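Local coordinates for protein general negative regulator of transcription subunit 2 (Saccharomyces cerevisiae, PDB 4BY6) that serves as a core subunit of the CCR4-NOT complex, needed for its integrity, in transcriptional repression and cytoplasmic mRNA deadenylation, at residues L130-K134 and R135-Y139. Numbering follows the deposited sequence.
Sequences LELRK and RNWRY
Leu132 and Trp137 are joined through the backbone by a Schellman motif, which ends helix 123-134 and turns the chain into strand 138-140. Trp137 N donates to Leu132 O at 3.0 Å, and one turn-closing bond runs from Asn136 N to Arg133 O at 3.1 Å. Asn136 takes the C-prime position with positive phi (67°), the backbone conformation that breaks the helix and turns the chain away. Just before it, Arg135 N keeps the last regular helical bond, to Glu131 O at 3.1 Å.

That same pair is also tied by its side chains. Arg135, extended from CG to NE, lies back along the helix end and presents NE and NH2 side-on to a single oxygen, Glu131 OE2, each nitrogen 2.7 Å from it. The oxygen sits near the guanidinium plane, while the carboxylate is turned almost perpendicular (88°); NE meets its anti lone pair, whereas NH2 comes from above the carboxylate plane. The remaining nitrogen, NH1, reaches Asp109 and Phe107 O, so this arginine links the helix end to the start of helix 109-118. An alanine in its place would probably leave Glu131 and Asp109 without this shared positive partner and weaken the tie between the helix end and helix 109-118.

Beyond the turn, the buried Trp137 indole packs against helix 109-118, edge-to-face with Phe113, and on Trp146 of the adjoining strand. Its CG stands anti to the carbonyl carbon (chi1 -75°), which brings the pyrrole side of the ring beside the leucine. Arg138 CG lies over one face of the Arg133 guanidinium, 3.3 Å from Arg133 NH1. Leu132 CD2 meets the indole obliquely, 3.7 Å from Trp137 CD1.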
ATOM      1  N   LEU E 130      35.065  24.528  -4.418  1.00 37.44           N
ATOM      2  CA  LEU E 130      36.292  25.087  -4.995  1.00 39.81           C
ATOM      3  C   LEU E 130      36.401  24.823  -6.491  1.00 39.75           C
ATOM      4  O   LEU E 130      36.840  25.691  -7.251  1.00 40.38           O
ATOM      5  CB  LEU E 130      37.517  24.528  -4.287  1.00 30.84           C
ATOM      6  CG  LEU E 130      37.609  24.906  -2.816  1.00 41.40           C
ATOM      7  CD1 LEU E 130      38.673  24.085  -2.154  1.00 34.85           C
ATOM      8  CD2 LEU E 130      37.885  26.379  -2.662  1.00 33.84           C
ATOM      9  N   GLU E 131      35.993  23.624  -6.902  1.00 38.65           N
ATOM     10  CA  GLU E 131      36.048  23.222  -8.301  1.00 34.45           C
ATOM     11  C   GLU E 131      35.031  24.001  -9.150  1.00 39.53           C
ATOM     12  O   GLU E 131      35.318  24.430 -10.274  1.00 37.17           O
ATOM     13  CB  GLU E 131      35.815  21.727  -8.414  1.00 27.90           C
ATOM     14  CG  GLU E 131      35.795  21.208  -9.820  1.00 54.81           C
ATOM     15  CD  GLU E 131      37.144  21.264 -10.502  1.00 53.02           C
ATOM     16  OE1 GLU E 131      38.182  21.292  -9.804  1.00 56.78           O
ATOM     17  OE2 GLU E 131      37.156  21.277 -11.751  1.00 48.79           O
ATOM     18  N   LEU E 132      33.831  24.173  -8.618  1.00 40.16           N
ATOM     19  CA  LEU E 132      32.840  24.965  -9.314  1.00 37.88           C
ATOM     20  C   LEU E 132      33.302  26.402  -9.424  1.00 41.47           C
ATOM     21  O   LEU E 132      33.132  27.059 -10.468  1.00 36.13           O
ATOM     22  CB  LEU E 132      31.500  24.872  -8.594  1.00 35.45           C
ATOM     23  CG  LEU E 132      30.821  23.553  -8.941  1.00 38.49           C
ATOM     24  CD1 LEU E 132      29.624  23.340  -8.018  1.00 34.60           C
ATOM     25  CD2 LEU E 132      30.412  23.600 -10.420  1.00 28.10           C
ATOM     26  N   ARG E 133      33.913  26.870  -8.341  1.00 41.52           N
ATOM     27  CA  ARG E 133      34.455  28.211  -8.299  1.00 46.10           C
ATOM     28  C   ARG E 133      35.491  28.368  -9.428  1.00 43.99           C
ATOM     29  O   ARG E 133      35.479  29.364 -10.158  1.00 39.30           O
ATOM     30  CB  ARG E 133      35.057  28.493  -6.915  1.00 50.93           C
ATOM     31  CG  ARG E 133      35.256  29.955  -6.618  1.00 62.53           C
ATOM     32  CD  ARG E 133      33.946  30.603  -6.285  1.00 68.22           C
ATOM     33  NE  ARG E 133      34.055  32.057  -6.316  1.00 79.53           N
ATOM     34  CZ  ARG E 133      33.929  32.779  -7.430  1.00 87.28           C
ATOM     35  NH1 ARG E 133      33.725  32.179  -8.600  1.00 85.61           N
ATOM     36  NH2 ARG E 133      34.011  34.102  -7.385  1.00 94.90           N
ATOM     37  N   LYS E 134      36.339  27.350  -9.600  1.00 44.74           N
ATOM     38  CA  LYS E 134      37.373  27.344 -10.635  1.00 40.10           C
ATOM     39  C   LYS E 134      36.815  27.363 -12.062  1.00 37.03           C
ATOM     40  O   LYS E 134      37.429  27.921 -12.971  1.00 44.49           O
ATOM     41  CB  LYS E 134      38.268  26.126 -10.444  1.00 38.16           C
ATOM     42  CG  LYS E 134      39.100  25.777 -11.644  1.00 42.82           C
ATOM     43  CD  LYS E 134      40.082  24.700 -11.310  1.00 50.80           C
ATOM     44  CE  LYS E 134      40.759  24.158 -12.555  1.00 55.04           C
ATOM     45  NZ  LYS E 134      42.007  23.463 -12.127  1.00 58.78           N
ATOM     46  N   ARG E 135      35.660  26.742 -12.257  1.00 45.02           N
ATOM     47  CA  ARG E 135      34.994  26.711 -13.557  1.00 42.64           C
ATOM     48  C   ARG E 135      34.111  27.932 -13.779  1.00 47.84           C
ATOM     49  O   ARG E 135      33.212  27.926 -14.641  1.00 44.90           O
ATOM     50  CB  ARG E 135      34.161  25.452 -13.683  1.00 38.93           C
ATOM     51  CG  ARG E 135      34.987  24.225 -13.535  1.00 41.17           C
ATOM     52  CD  ARG E 135      34.136  22.988 -13.525  1.00 37.35           C
ATOM     53  NE  ARG E 135      34.974  21.838 -13.218  1.00 33.71           N
ATOM     54  CZ  ARG E 135      34.587  20.580 -13.350  1.00 40.32           C
ATOM     55  NH1 ARG E 135      33.358  20.309 -13.780  1.00 34.92           N
ATOM     56  NH2 ARG E 135      35.427  19.602 -13.041  1.00 31.85           N
ATOM     57  N   ASN E 136      34.371  28.966 -12.985  1.00 37.70           N
ATOM     58  CA  ASN E 136      33.694  30.251 -13.111  1.00 53.84           C
ATOM     59  C   ASN E 136      32.179  30.208 -12.774  1.00 43.20           C
ATOM     60  O   ASN E 136      31.387  30.975 -13.321  1.00 43.30           O
ATOM     61  CB  ASN E 136      33.922  30.827 -14.508  1.00 42.09           C
ATOM     62  CG  ASN E 136      33.724  32.312 -14.538  1.00 60.06           C
ATOM     63  OD1 ASN E 136      33.981  32.994 -13.542  1.00 65.52           O
ATOM     64  ND2 ASN E 136      33.235  32.835 -15.667  1.00 52.40           N
ATOM     65  N   TRP E 137      31.787  29.306 -11.874  1.00 43.56           N
ATOM     66  CA  TRP E 137      30.471  29.365 -11.253  1.00 47.43           C
ATOM     67  C   TRP E 137      30.595  30.199  -9.994  1.00 51.44           C
ATOM     68  O   TRP E 137      31.603  30.134  -9.303  1.00 56.45           O
ATOM     69  CB  TRP E 137      29.950  27.967 -10.895  1.00 43.44           C
ATOM     70  CG  TRP E 137      29.477  27.201 -12.053  1.00 46.66           C
ATOM     71  CD1 TRP E 137      30.223  26.375 -12.851  1.00 46.39           C
ATOM     72  CD2 TRP E 137      28.145  27.158 -12.562  1.00 46.61           C
ATOM     73  NE1 TRP E 137      29.433  25.829 -13.828  1.00 38.86           N
ATOM     74  CE2 TRP E 137      28.150  26.291 -13.675  1.00 46.13           C
ATOM     75  CE3 TRP E 137      26.944  27.767 -12.187  1.00 44.95           C
ATOM     76  CZ2 TRP E 137      26.996  26.016 -14.418  1.00 44.17           C
ATOM     77  CZ3 TRP E 137      25.803  27.499 -12.924  1.00 46.52           C
ATOM     78  CH2 TRP E 137      25.836  26.626 -14.029  1.00 45.79           C
ATOM     79  N   ARG E 138      29.570  30.967  -9.681  1.00 50.89           N
ATOM     80  CA  ARG E 138      29.544  31.693  -8.427  1.00 49.89           C
ATOM     81  C   ARG E 138      28.332  31.239  -7.610  1.00 52.90           C
ATOM     82  O   ARG E 138      27.274  30.934  -8.165  1.00 56.83           O
ATOM     83  CB  ARG E 138      29.509  33.197  -8.681  1.00 44.65           C
ATOM     84  CG  ARG E 138      30.848  33.815  -9.050  1.00 44.38           C
ATOM     85  CD  ARG E 138      30.709  34.613 -10.364  1.00 66.67           C
ATOM     86  NE  ARG E 138      30.613  36.080 -10.247  1.00 70.13           N
ATOM     87  CZ  ARG E 138      30.296  36.888 -11.264  1.00 63.70           C
ATOM     88  NH1 ARG E 138      30.029  36.368 -12.460  1.00 60.91           N
ATOM     89  NH2 ARG E 138      30.233  38.212 -11.095  1.00 59.30           N
ATOM     90  N   TYR E 139      28.501  31.158  -6.296  1.00 40.27           N
ATOM     91  CA  TYR E 139      27.435  30.677  -5.411  1.00 43.54           C
ATOM     92  C   TYR E 139      26.637  31.811  -4.748  1.00 42.42           C
ATOM     93  O   TYR E 139      27.198  32.639  -4.032  1.00 49.76           O
ATOM     94  CB  TYR E 139      28.028  29.763  -4.332  1.00 49.54           C
ATOM     95  CG  TYR E 139      27.011  29.270  -3.343  1.00 45.79           C
ATOM     96  CD1 TYR E 139      26.073  28.311  -3.705  1.00 41.25           C
ATOM     97  CD2 TYR E 139      26.987  29.757  -2.049  1.00 42.82           C
ATOM     98  CE1 TYR E 139      25.137  27.861  -2.814  1.00 40.39           C
ATOM     99  CE2 TYR E 139      26.057  29.304  -1.146  1.00 41.34           C
ATOM    100  CZ  TYR E 139      25.133  28.357  -1.529  1.00 40.61           C
ATOM    101  OH  TYR E 139      24.213  27.901  -0.612  1.00 43.64           O
TER